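Local coordinates for protein phosphodiesterase (Trypanosoma brucei brucei, PDB 5H2Q) that belongs to the phosphodiesterase family of the HD clan and holds a zinc and a magnesium ion within an all-helical fold, at residues 86-89 against 90-94; 260-263 against 264-268; 33-36 against 37-41; 97-100 against 101-104; 137-140 against 141-145. One frame throughout, in Å; residues are numbered along the deposited sequence.

Interaction 1. Residues 86-89 against 90-94. With ZN (zinc ion), chain C.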
# COMPACT_ATOMS: atom_id res chain seq x y z
N PRO A 86 4.64 -7.45 12.41
CA PRO A 86 4.12 -8.61 11.65
C PRO A 86 3.44 -8.29 10.31
O PRO A 86 3.49 -9.11 9.39
CB PRO A 86 3.13 -9.27 12.63
CG PRO A 86 3.51 -8.73 13.99
CD PRO A 86 3.96 -7.33 13.72
N TYR A 87 2.80 -7.11 10.20
CA TYR A 87 2.09 -6.77 8.96
C TYR A 87 2.61 -5.53 8.25
O TYR A 87 2.90 -5.60 7.07
CB TYR A 87 0.57 -6.65 9.19
CG TYR A 87 -0.23 -6.38 7.93
CD1 TYR A 87 -0.64 -7.42 7.10
CD2 TYR A 87 -0.50 -5.08 7.52
CE1 TYR A 87 -1.39 -7.18 5.95
CE2 TYR A 87 -1.22 -4.82 6.35
CZ TYR A 87 -1.67 -5.87 5.57
OH TYR A 87 -2.33 -5.58 4.40
N HIS A 88 2.72 -4.39 8.96
CA HIS A 88 3.15 -3.14 8.34
C HIS A 88 4.67 -3.04 8.24
O HIS A 88 5.28 -2.07 8.68
CB HIS A 88 2.51 -1.93 9.03
CG HIS A 88 1.05 -1.77 8.73
ND1 HIS A 88 0.09 -2.14 9.64
CD2 HIS A 88 0.44 -1.30 7.62
CE1 HIS A 88 -1.08 -1.88 9.07
NE2 HIS A 88 -0.91 -1.33 7.86
N ASN A 89 5.28 -4.07 7.61
CA ASN A 89 6.72 -4.10 7.39
C ASN A 89 6.98 -3.84 5.90
O ASN A 89 6.05 -3.55 5.14
CB ASN A 89 7.27 -5.46 7.85
CG ASN A 89 6.49 -6.59 7.23
OD1 ASN A 89 6.16 -6.57 6.02
ND2 ASN A 89 6.08 -7.54 8.04
N PHE A 90 8.26 -3.84 5.49
CA PHE A 90 8.62 -3.56 4.09
C PHE A 90 7.88 -4.47 3.08
O PHE A 90 7.56 -4.02 1.97
CB PHE A 90 10.13 -3.69 3.91
CG PHE A 90 10.65 -3.22 2.58
CD1 PHE A 90 10.38 -1.92 2.12
CD2 PHE A 90 11.43 -4.05 1.78
CE1 PHE A 90 10.90 -1.47 0.90
CE2 PHE A 90 11.95 -3.59 0.57
CZ PHE A 90 11.67 -2.31 0.12
N TYR A 91 7.58 -5.74 3.45
CA TYR A 91 6.90 -6.65 2.50
C TYR A 91 5.49 -6.15 2.13
O TYR A 91 5.05 -6.36 1.01
CB TYR A 91 6.83 -8.08 3.08
CG TYR A 91 8.19 -8.57 3.50
CD1 TYR A 91 9.18 -8.85 2.56
CD2 TYR A 91 8.54 -8.67 4.85
CE1 TYR A 91 10.46 -9.27 2.95
CE2 TYR A 91 9.82 -9.04 5.25
CZ TYR A 91 10.77 -9.37 4.29
OH TYR A 91 12.01 -9.80 4.70
N HIS A 92 4.77 -5.50 3.08
CA HIS A 92 3.45 -4.96 2.78
C HIS A 92 3.52 -3.92 1.67
O HIS A 92 2.71 -3.95 0.74
CB HIS A 92 2.82 -4.33 4.04
CG HIS A 92 1.63 -3.47 3.74
ND1 HIS A 92 0.48 -4.00 3.19
CD2 HIS A 92 1.46 -2.14 3.92
CE1 HIS A 92 -0.38 -2.99 3.11
NE2 HIS A 92 0.20 -1.83 3.48
N VAL A 93 4.47 -2.95 1.77
CA VAL A 93 4.53 -1.90 0.74
C VAL A 93 5.03 -2.44 -0.60
O VAL A 93 4.56 -2.01 -1.66
CB VAL A 93 5.29 -0.63 1.21
CG1 VAL A 93 4.61 -0.05 2.45
CG2 VAL A 93 6.78 -0.91 1.45
N VAL A 94 5.94 -3.42 -0.58
CA VAL A 94 6.36 -4.04 -1.85
C VAL A 94 5.16 -4.75 -2.48
O VAL A 94 4.94 -4.66 -3.69
CB VAL A 94 7.59 -4.97 -1.67
CG1 VAL A 94 7.90 -5.74 -2.97
CG2 VAL A 94 8.79 -4.14 -1.25
ZN ZN C . -0.73 0.04 3.88
O HOH W 1 -2.00 -0.92 5.39
O HOH W 2 -1.89 1.81 4.74
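Over one face of the His92 ring lies Tyr87 CE2, 3.6 Å above the plane and shifted toward the rim; the two rings are inclined at 39°, neither a stack nor an edge-to-face pair. His88 meets the His92 face edge-on, its CD2 3.9 Å from His92 CD2 and the planes 78° apart. Tyr87 CD2 in turn sits above the centre of the His88 ring, and water 1 lies in the plane of that ring at its edge, 2.7 Å from His88 NE2. Tyr91 presents its ring edge to Asn89 OD1. Swinging Tyr87 CG opposite its own backbone N (chi1 -176°) brings the phenol back over His92, while its OH bonds to Asn245 OD1. At the start of helix 90-105, Asn89 is the N-cap: its OD1 takes weak bonds from Tyr91 N at 3.1 Å and His92 N at 3.4 Å, and ND2 is held by Val85 O. His92 NE2 binds zinc at 2.1 Å; His128, Asp129, Asp242 and waters 1 and 2 are the other ligands. This is the histidine-aspartate metal site of the HD superfamily. The cap, though its bonds are weak, joins the loop to the first turn, from which His92 reaches the zinc. Because water 1 touches both zinc (2.2 Å) and His88 NE2, the loop histidine is a second-shell contact of the metal, its ND1 backed by Glu263.

Interaction 2. Residues 260-263 against 264-268. With LLI ((4~{a}~{S},8~{a}~{R})-2-cycloheptyl-4-[4-methoxy-3-[2-(2-oxidanylideneimidazolidin-1-yl)ethoxy]phenyl]-4~{a},5,8,8~{a}-tetrahydrophthalazin-1-one), chain E.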
# COMPACT_ATOMS: atom_id res chain seq x y z
N VAL A 260 -1.79 -9.83 9.75
CA VAL A 260 -2.59 -8.71 10.27
C VAL A 260 -3.14 -9.04 11.67
O VAL A 260 -3.11 -8.19 12.56
CB VAL A 260 -3.68 -8.17 9.31
CG1 VAL A 260 -4.95 -9.05 9.31
CG2 VAL A 260 -4.04 -6.73 9.65
N THR A 261 -3.60 -10.29 11.86
CA THR A 261 -4.13 -10.79 13.15
C THR A 261 -3.06 -10.66 14.23
O THR A 261 -3.34 -10.06 15.26
CB THR A 261 -4.63 -12.23 12.99
OG1 THR A 261 -5.70 -12.21 12.07
CG2 THR A 261 -5.12 -12.84 14.32
N GLU A 262 -1.83 -11.19 13.97
CA GLU A 262 -0.74 -11.13 14.93
C GLU A 262 -0.39 -9.68 15.26
O GLU A 262 -0.27 -9.35 16.44
CB GLU A 262 0.50 -11.91 14.47
CG GLU A 262 1.67 -11.93 15.45
CD GLU A 262 1.37 -12.34 16.89
OE1 GLU A 262 2.06 -11.83 17.80
OE2 GLU A 262 0.43 -13.14 17.12
N GLU A 263 -0.34 -8.81 14.24
CA GLU A 263 -0.06 -7.41 14.52
C GLU A 263 -1.13 -6.77 15.41
O GLU A 263 -0.78 -6.15 16.42
CB GLU A 263 0.07 -6.61 13.21
CG GLU A 263 0.56 -5.21 13.49
CD GLU A 263 0.96 -4.51 12.22
OE1 GLU A 263 2.04 -4.83 11.68
OE2 GLU A 263 0.21 -3.60 11.79
N PHE A 264 -2.43 -6.95 15.06
CA PHE A 264 -3.58 -6.42 15.78
C PHE A 264 -3.58 -6.90 17.24
O PHE A 264 -3.75 -6.09 18.14
CB PHE A 264 -4.89 -6.76 15.07
CG PHE A 264 -5.28 -5.87 13.90
CD1 PHE A 264 -4.35 -5.04 13.29
CD2 PHE A 264 -6.57 -5.90 13.38
CE1 PHE A 264 -4.70 -4.23 12.21
CE2 PHE A 264 -6.93 -5.09 12.30
CZ PHE A 264 -5.99 -4.26 11.72
N TYR A 265 -3.27 -8.19 17.45
CA TYR A 265 -3.20 -8.79 18.79
C TYR A 265 -2.09 -8.17 19.63
O TYR A 265 -2.28 -7.99 20.85
CB TYR A 265 -3.02 -10.32 18.69
CG TYR A 265 -4.27 -11.08 18.31
CD1 TYR A 265 -5.50 -10.44 18.20
CD2 TYR A 265 -4.23 -12.45 18.07
CE1 TYR A 265 -6.66 -11.14 17.91
CE2 TYR A 265 -5.38 -13.17 17.78
CZ TYR A 265 -6.60 -12.51 17.68
OH TYR A 265 -7.73 -13.20 17.35
N ARG A 266 -0.95 -7.82 19.02
CA ARG A 266 0.14 -7.16 19.74
C ARG A 266 -0.29 -5.77 20.19
O ARG A 266 0.14 -5.31 21.25
CB ARG A 266 1.41 -7.08 18.91
CG ARG A 266 2.00 -8.44 18.62
CD ARG A 266 3.39 -8.37 18.06
NE ARG A 266 3.83 -9.70 17.63
CZ ARG A 266 5.00 -9.97 17.08
NH1 ARG A 266 5.89 -9.00 16.89
NH2 ARG A 266 5.31 -11.20 16.72
N GLN A 267 -1.10 -5.08 19.37
CA GLN A 267 -1.60 -3.76 19.76
C GLN A 267 -2.52 -3.95 20.98
O GLN A 267 -2.38 -3.22 21.97
CB GLN A 267 -2.36 -3.07 18.63
CG GLN A 267 -3.06 -1.79 19.12
CD GLN A 267 -3.67 -0.94 18.05
OE1 GLN A 267 -3.19 -0.88 16.92
NE2 GLN A 267 -4.73 -0.22 18.39
N GLY A 268 -3.43 -4.91 20.89
CA GLY A 268 -4.38 -5.23 21.95
C GLY A 268 -3.69 -5.58 23.25
O GLY A 268 -4.14 -5.15 24.32
C2 LLI E . -7.69 -6.94 7.50
C3 LLI E . -6.72 -7.46 6.62
O1 LLI E . -8.48 -7.87 8.13
C12 LLI E . -5.83 -2.30 6.90
C14 LLI E . -5.56 -1.23 7.99
C15 LLI E . -6.84 -0.64 8.58
C16 LLI E . -6.46 -1.66 5.65
C17 LLI E . -5.80 -0.36 5.27
C18 LLI E . -4.62 -0.14 7.45
C19 LLI E . -5.07 0.38 6.11
C21 LLI E . -9.19 -1.21 9.21
C22 LLI E . -9.46 -2.08 10.50
C23 LLI E . -10.29 -1.37 8.11
C24 LLI E . -10.76 -1.84 11.27
C25 LLI E . -11.74 -1.06 8.46
C26 LLI E . -12.47 -2.14 9.26
C27 LLI E . -12.02 -2.49 10.69
C28 LLI E . -9.50 -7.39 9.03
C29 LLI E . -10.14 -8.59 9.65
C4 LLI E . -7.71 -5.58 7.78
C5 LLI E . -5.79 -6.60 6.04
C6 LLI E . -6.78 -4.72 7.20
C7 LLI E . -5.82 -5.25 6.34
O8 LLI E . -6.80 -8.80 6.37
C9 LLI E . -5.71 -9.42 5.67
C10 LLI E . -6.82 -3.28 7.51
N11 LLI E . -7.76 -2.90 8.36
N13 LLI E . -7.85 -1.58 8.69
O20 LLI E . -6.94 0.54 8.89
N30 LLI E . -9.34 -9.17 10.75
C31 LLI E . -8.69 -8.34 11.77
C32 LLI E . -8.81 -10.43 10.73
C33 LLI E . -7.97 -9.37 12.63
N34 LLI E . -8.01 -10.57 11.80
O35 LLI E . -9.06 -11.28 9.89
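Phe264 leaves helix 250-274 with CB over the carbonyl of Val260, one turn back, 3.4 Å from Val260 O. CG and CD1 stay beside the same oxygen. Farther out, CE1 meets Val260 CG2 at 3.6 Å, and this methyl stands over one face of the ring, a CH-pi contact 22° off the ring normal. On the CD2 side the ring approaches LLI obliquely, with CD2 3.6 Å from LLI C31, and CZ, the far atom, lies near LLI N11. Phe282 stacks on the same ring. Val260 joins in with its other methyl, CG1, which reaches LLI O8. Val260, Thr261 and Phe264 thus form part of the wall of the ligand pocket, built from successive turns of a single alpha-helix whose main chain runs in i to i+4 bonds such as Phe264 N to Val260 O. One residue on, the pattern recurs: Thr261 CG2 lies over the face of Tyr265, 3.8 Å from its ring centroid, while Thr261 OG1 accepts a hydrogen bond from LLI N34 at 2.8 Å and also bonds to Ala257 O. Toward solvent, Glu262 bends at CG (chi2 52°) to meet the extended Arg266. Glu262 OE1 receives a bond from Arg266 NE at 2.8 Å through its anti lone pair and lies in the guanidinium plane, although the carboxylate is turned 72° from it. Glu262 OE2 has a second salt-bridge partner in Arg284.

Interaction 3. Residues 33-36 against 37-41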
# COMPACT_ATOMS: atom_id res chain seq x y z
N LEU A 33 4.49 -13.30 -3.15
CA LEU A 33 5.56 -12.67 -2.39
C LEU A 33 6.04 -13.54 -1.21
O LEU A 33 7.24 -13.52 -0.88
CB LEU A 33 5.13 -11.26 -1.92
CG LEU A 33 6.19 -10.42 -1.17
CD1 LEU A 33 7.47 -10.20 -2.02
CD2 LEU A 33 5.61 -9.06 -0.80
N PHE A 34 5.12 -14.29 -0.58
CA PHE A 34 5.46 -15.17 0.55
C PHE A 34 6.45 -16.24 0.11
O PHE A 34 7.45 -16.45 0.79
CB PHE A 34 4.22 -15.81 1.16
CG PHE A 34 3.40 -14.82 1.96
CD1 PHE A 34 3.85 -14.36 3.20
CD2 PHE A 34 2.23 -14.29 1.45
CE1 PHE A 34 3.13 -13.41 3.92
CE2 PHE A 34 1.48 -13.36 2.19
CZ PHE A 34 1.95 -12.91 3.41
N GLN A 35 6.23 -16.83 -1.08
CA GLN A 35 7.15 -17.83 -1.62
C GLN A 35 8.50 -17.18 -2.00
O GLN A 35 9.55 -17.75 -1.70
CB GLN A 35 6.50 -18.58 -2.79
CG GLN A 35 7.27 -19.83 -3.19
CD GLN A 35 7.37 -20.84 -2.05
OE1 GLN A 35 6.36 -21.33 -1.55
NE2 GLN A 35 8.58 -21.14 -1.60
N ALA A 36 8.48 -15.97 -2.60
CA ALA A 36 9.72 -15.24 -2.94
C ALA A 36 10.55 -14.98 -1.64
O ALA A 36 11.77 -15.14 -1.65
CB ALA A 36 9.38 -13.92 -3.65
N ARG A 37 9.88 -14.62 -0.53
CA ARG A 37 10.57 -14.40 0.75
C ARG A 37 11.12 -15.73 1.31
O ARG A 37 12.24 -15.77 1.84
CB ARG A 37 9.59 -13.80 1.77
CG ARG A 37 9.14 -12.37 1.46
CD ARG A 37 7.83 -12.07 2.20
NE ARG A 37 8.03 -12.05 3.65
CZ ARG A 37 7.12 -11.68 4.55
NH1 ARG A 37 5.90 -11.31 4.17
NH2 ARG A 37 7.42 -11.71 5.84
N GLU A 38 10.30 -16.79 1.24
CA GLU A 38 10.63 -18.10 1.82
C GLU A 38 11.70 -18.86 1.05
O GLU A 38 12.36 -19.71 1.65
CB GLU A 38 9.35 -18.94 2.00
CG GLU A 38 8.48 -18.43 3.14
CD GLU A 38 6.98 -18.68 3.07
OE1 GLU A 38 6.56 -19.65 2.40
OE2 GLU A 38 6.24 -17.92 3.73
N SER A 39 11.90 -18.54 -0.26
CA SER A 39 12.87 -19.23 -1.13
C SER A 39 14.22 -18.53 -1.24
O SER A 39 15.00 -18.80 -2.15
CB SER A 39 12.27 -19.48 -2.51
OG SER A 39 11.20 -20.41 -2.36
N THR A 40 14.52 -17.66 -0.27
CA THR A 40 15.80 -16.96 -0.15
C THR A 40 16.18 -16.88 1.33
O THR A 40 15.31 -16.99 2.19
CB THR A 40 15.74 -15.54 -0.77
OG1 THR A 40 17.03 -14.94 -0.68
CG2 THR A 40 14.72 -14.66 -0.06
N ASP A 41 17.47 -16.68 1.59
CA ASP A 41 18.05 -16.41 2.92
C ASP A 41 18.15 -14.86 3.10
O ASP A 41 18.56 -14.42 4.17
CB ASP A 41 19.44 -17.08 3.06
CG ASP A 41 20.47 -16.72 2.00
OD1 ASP A 41 20.08 -16.19 0.92
OD2 ASP A 41 21.67 -16.97 2.23
O HOH W 3 6.22 -22.03 1.09
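Gln35 and Ser39, four residues apart, close the C-terminal end of the short helix 33-38, where Ser39 is the first residue to leave helical backbone angles. Main-chain bonds run from i+4 to i: Arg37 N to Leu33 O, Glu38 N to Phe34 O, and Ser39 N to Gln35 O at 2.9 Å. Side-chain bonds reinforce the last of these. Gln35 bends at chi2 (60°) and sends NE2 to Ser39 OG, 2.8 Å away and in the plane of the amide. Water 3 adds a bridge, donating to Gln35 OE1 and to Glu38 OE1, so both ends of the Gln35 amide are engaged; a crystal neighbour also touches this surface. Packing lies on another side of the helix. The Arg37 guanidinium runs alongside the Phe34 ring, planes 28° apart, with NH1 3.5 Å from Phe34 CE1. The cation-pi partner of Arg37 is Tyr91, while Phe34 meets the Trp256 ring and Leu33 packs on Ile50 of helix 43-58. Past the helix end, Thr40 CG2 rests 3.4 Å from Ala36 O, and Ser39 OG turns back toward the backbone to give a weak bond to Gln35 O at 3.2 Å.

Interaction 4. Residues 97-100 against 101-104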
# COMPACT_ATOMS: atom_id res chain seq x y z
N CYS A 97 2.81 -2.13 -3.97
CA CYS A 97 3.43 -1.63 -5.19
C CYS A 97 3.15 -2.61 -6.33
O CYS A 97 2.61 -2.22 -7.36
CB CYS A 97 4.93 -1.44 -4.98
SG CYS A 97 5.79 -0.75 -6.42
N GLN A 98 3.49 -3.91 -6.11
CA GLN A 98 3.29 -4.98 -7.10
C GLN A 98 1.80 -5.11 -7.48
O GLN A 98 1.47 -5.26 -8.66
CB GLN A 98 3.87 -6.30 -6.58
CG GLN A 98 3.98 -7.37 -7.68
CD GLN A 98 2.70 -8.15 -7.91
OE1 GLN A 98 1.82 -8.27 -7.05
NE2 GLN A 98 2.54 -8.70 -9.12
N THR A 99 0.92 -5.08 -6.47
CA THR A 99 -0.52 -5.21 -6.70
C THR A 99 -1.05 -4.07 -7.54
O THR A 99 -1.74 -4.31 -8.54
CB THR A 99 -1.28 -5.33 -5.37
OG1 THR A 99 -0.72 -6.42 -4.65
CG2 THR A 99 -2.76 -5.59 -5.58
N ILE A 100 -0.71 -2.82 -7.19
CA ILE A 100 -1.15 -1.66 -7.96
C ILE A 100 -0.64 -1.79 -9.41
O ILE A 100 -1.39 -1.54 -10.35
CB ILE A 100 -0.76 -0.33 -7.29
CG1 ILE A 100 -1.61 -0.13 -5.99
CG2 ILE A 100 -0.97 0.85 -8.24
CD1 ILE A 100 -1.13 1.00 -5.18
N TYR A 101 0.60 -2.25 -9.58
CA TYR A 101 1.13 -2.47 -10.93
C TYR A 101 0.15 -3.39 -11.72
O TYR A 101 -0.18 -3.09 -12.87
CB TYR A 101 2.51 -3.14 -10.86
CG TYR A 101 3.13 -3.24 -12.24
CD1 TYR A 101 2.82 -4.31 -13.08
CD2 TYR A 101 4.01 -2.27 -12.70
CE1 TYR A 101 3.36 -4.38 -14.37
CE2 TYR A 101 4.55 -2.33 -13.98
CZ TYR A 101 4.23 -3.40 -14.81
OH TYR A 101 4.81 -3.48 -16.06
N THR A 102 -0.34 -4.47 -11.09
CA THR A 102 -1.30 -5.35 -11.78
C THR A 102 -2.59 -4.65 -12.09
O THR A 102 -3.18 -4.94 -13.14
CB THR A 102 -1.56 -6.67 -11.06
OG1 THR A 102 -2.33 -6.43 -9.89
CG2 THR A 102 -0.26 -7.45 -10.73
N PHE A 103 -3.08 -3.77 -11.18
CA PHE A 103 -4.33 -3.04 -11.46
C PHE A 103 -4.14 -2.15 -12.64
O PHE A 103 -5.00 -2.09 -13.50
CB PHE A 103 -4.80 -2.22 -10.26
CG PHE A 103 -5.14 -3.01 -9.01
CD1 PHE A 103 -5.43 -4.37 -9.08
CD2 PHE A 103 -5.18 -2.38 -7.77
CE1 PHE A 103 -5.77 -5.10 -7.92
CE2 PHE A 103 -5.53 -3.11 -6.62
CZ PHE A 103 -5.80 -4.46 -6.70
N LEU A 104 -2.98 -1.47 -12.72
CA LEU A 104 -2.71 -0.59 -13.85
C LEU A 104 -2.54 -1.33 -15.16
O LEU A 104 -3.17 -0.91 -16.14
CB LEU A 104 -1.43 0.25 -13.58
CG LEU A 104 -1.51 1.27 -12.45
CD1 LEU A 104 -0.12 1.86 -12.13
CD2 LEU A 104 -2.50 2.39 -12.80
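Thr99 O is gripped by two donors of the next turn: Thr102 OG1 at 2.6 Å and Phe103 N at 3.0 Å. Both come in the carbonyl plane, the hydroxyl at a C=O...O angle of 135°, on a lone pair. Thr102 can do this because its OG1 sits between backbone N and carbonyl carbon (chi1 72°), folded back on the helix; a buried hydroxyl is thereby satisfied by the main chain. The same placement directs Thr102 CG2 toward Gln98, whose NE2 passes 3.5 Å from that methyl on its way to Val26 O and Asp28 O. Thr99 O also lies over one face of the Phe103 ring, 3.6 Å above it and off centre. Farther along this ring Thr99 CG2 touches CZ at 3.4 Å, the two side chains running side by side in the same direction. Thr99 OG1 bonds instead to Asp95 O, the previous turn, and to Lys248 NZ. Ile100 and Leu104 repeat the side-by-side arrangement, with Ile100 CG2 4.1 Å from Leu104 CD1, and Leu104 N bonds to Ile100 O. Apart from the i to i+3 hydroxyl bond of Thr102, these are i to i+4 contacts on helix 90-105, a buried helix with neighbours on several flanks. Helix 227-242 receives Phe103 at Leu237 and Ala240 and Ile100 at Met238; helix 115-127 packs on Cys97, Ile100 and Leu104; and Tyr101 reaches Leu54 and Ser58 of helix 43-58, where Cys97 meets Leu55.

Interaction 5. Residues 137-140 against 141-145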
# COMPACT_ATOMS: atom_id res chain seq x y z
N ASN A 137 -4.08 4.50 14.24
CA ASN A 137 -4.24 5.92 14.62
C ASN A 137 -4.87 6.05 16.01
O ASN A 137 -4.40 6.84 16.83
CB ASN A 137 -5.09 6.68 13.60
CG ASN A 137 -4.33 7.03 12.34
OD1 ASN A 137 -3.10 6.87 12.27
ND2 ASN A 137 -5.06 7.38 11.28
N SER A 138 -5.94 5.28 16.26
CA SER A 138 -6.66 5.30 17.54
C SER A 138 -5.72 5.11 18.73
O SER A 138 -5.83 5.86 19.71
CB SER A 138 -7.74 4.22 17.57
OG SER A 138 -8.57 4.44 18.70
N PHE A 139 -4.76 4.17 18.64
CA PHE A 139 -3.78 3.90 19.71
C PHE A 139 -3.06 5.17 20.16
O PHE A 139 -2.92 5.41 21.37
CB PHE A 139 -2.75 2.84 19.29
CG PHE A 139 -1.77 2.48 20.39
CD1 PHE A 139 -0.58 3.20 20.55
CD2 PHE A 139 -2.03 1.44 21.28
CE1 PHE A 139 0.32 2.89 21.57
CE2 PHE A 139 -1.14 1.15 22.32
CZ PHE A 139 0.03 1.87 22.45
N TYR A 140 -2.55 5.96 19.19
CA TYR A 140 -1.82 7.18 19.49
C TYR A 140 -2.68 8.21 20.21
O TYR A 140 -2.18 8.94 21.06
CB TYR A 140 -1.23 7.79 18.21
CG TYR A 140 -0.15 6.91 17.63
CD1 TYR A 140 1.16 6.99 18.09
CD2 TYR A 140 -0.46 5.90 16.72
CE1 TYR A 140 2.15 6.14 17.61
CE2 TYR A 140 0.53 5.06 16.21
CZ TYR A 140 1.83 5.17 16.67
OH TYR A 140 2.79 4.31 16.21
N LEU A 141 -3.97 8.25 19.89
CA LEU A 141 -4.88 9.19 20.55
C LEU A 141 -5.34 8.75 21.92
O LEU A 141 -5.43 9.58 22.82
CB LEU A 141 -6.08 9.51 19.65
CG LEU A 141 -5.70 10.07 18.26
CD1 LEU A 141 -6.89 10.03 17.33
CD2 LEU A 141 -5.08 11.49 18.36
N LYS A 142 -5.63 7.45 22.09
CA LYS A 142 -6.10 6.89 23.37
C LYS A 142 -5.01 6.95 24.44
O LYS A 142 -5.34 7.10 25.62
CB LYS A 142 -6.53 5.42 23.19
CG LYS A 142 -7.81 5.24 22.39
CD LYS A 142 -8.27 3.79 22.38
CE LYS A 142 -7.32 2.85 21.67
NZ LYS A 142 -7.91 1.50 21.53
N THR A 143 -3.73 6.80 24.04
CA THR A 143 -2.56 6.78 24.94
C THR A 143 -1.91 8.16 25.09
O THR A 143 -0.98 8.32 25.89
CB THR A 143 -1.50 5.77 24.46
OG1 THR A 143 -1.02 6.16 23.18
CG2 THR A 143 -2.00 4.35 24.44
N GLU A 144 -2.36 9.13 24.29
CA GLU A 144 -1.79 10.48 24.27
C GLU A 144 -0.28 10.42 23.95
O GLU A 144 0.54 11.13 24.53
CB GLU A 144 -2.12 11.29 25.55
CG GLU A 144 -3.61 11.37 25.84
CD GLU A 144 -4.00 12.30 26.98
OE1 GLU A 144 -3.44 12.14 28.09
OE2 GLU A 144 -4.87 13.17 26.77
N SER A 145 0.06 9.53 23.00
CA SER A 145 1.43 9.39 22.53
C SER A 145 1.88 10.66 21.75
O SER A 145 1.03 11.32 21.15
CB SER A 145 1.59 8.13 21.70
OG SER A 145 1.53 6.95 22.49
O HOH W 4 -9.81 2.14 19.42
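Thr143 grips Phe139 O twice, through OG1 at 2.7 Å and through N at 3.1 Å, the two donors arriving from opposite faces of the carbonyl plane. Ser145 OG extends the chain by donating to Thr143 OG1 at 2.8 Å, so three groups are linked in series, serine hydroxyl to threonine hydroxyl to helix carbonyl. Ser145 N bonds to Tyr140 O at 3.0 Å across five residues; with the positive phi of Glu144 and a weak bond from Glu144 N to Leu141 O, this is a Schellman motif, which turns the chain after helix 137-142. On the other flank, water 4 joins Ser138 OG to Lys142 NZ, accepting from the amine at 2.9 Å; NZ also forms a salt bridge with Glu271. Packing follows from the same torsion that serves the hydroxyl: with Thr143 OG1 between backbone N and carbonyl carbon (chi1 63°), CG2 is set over one face of the Phe139 ring, 3.9 Å from its centroid and 15° off the normal, a CH-pi contact. Ser145 CB meets Tyr140 CD1 at 3.8 Å, a further packing contact across the turn. The helix lies between several others: Phe139 packs on Gln267, Met270 and Arg274 of helix 250-274, Tyr140 on Leu147 of helix 146-154 and on Val159 and Leu160 of helix 159-172.

Interaction 1 is the hub. Glu263 of interaction 2 probably receives bonds from both Tyr87 and His88, His88 ND1 lying 2.6 Å from Glu263 OE2 and Tyr87 N 2.8 Å from OE1, which ties the zinc-side loop to the helix lining the LLI pocket; LLI touches both contacts. From another direction Leu33 and Arg37 of interaction 3 pack on Tyr91. Interaction 4 continues helix 90-105 away from the metal, with Ile100 about 9 Å from the zinc. Interaction 5 meets interaction 2 where Phe139 CB lies 3.7 Å from Gln267 NE2. Interactions 4 and 5, centres 32 Å apart, lie on opposite sides of the chain's centre.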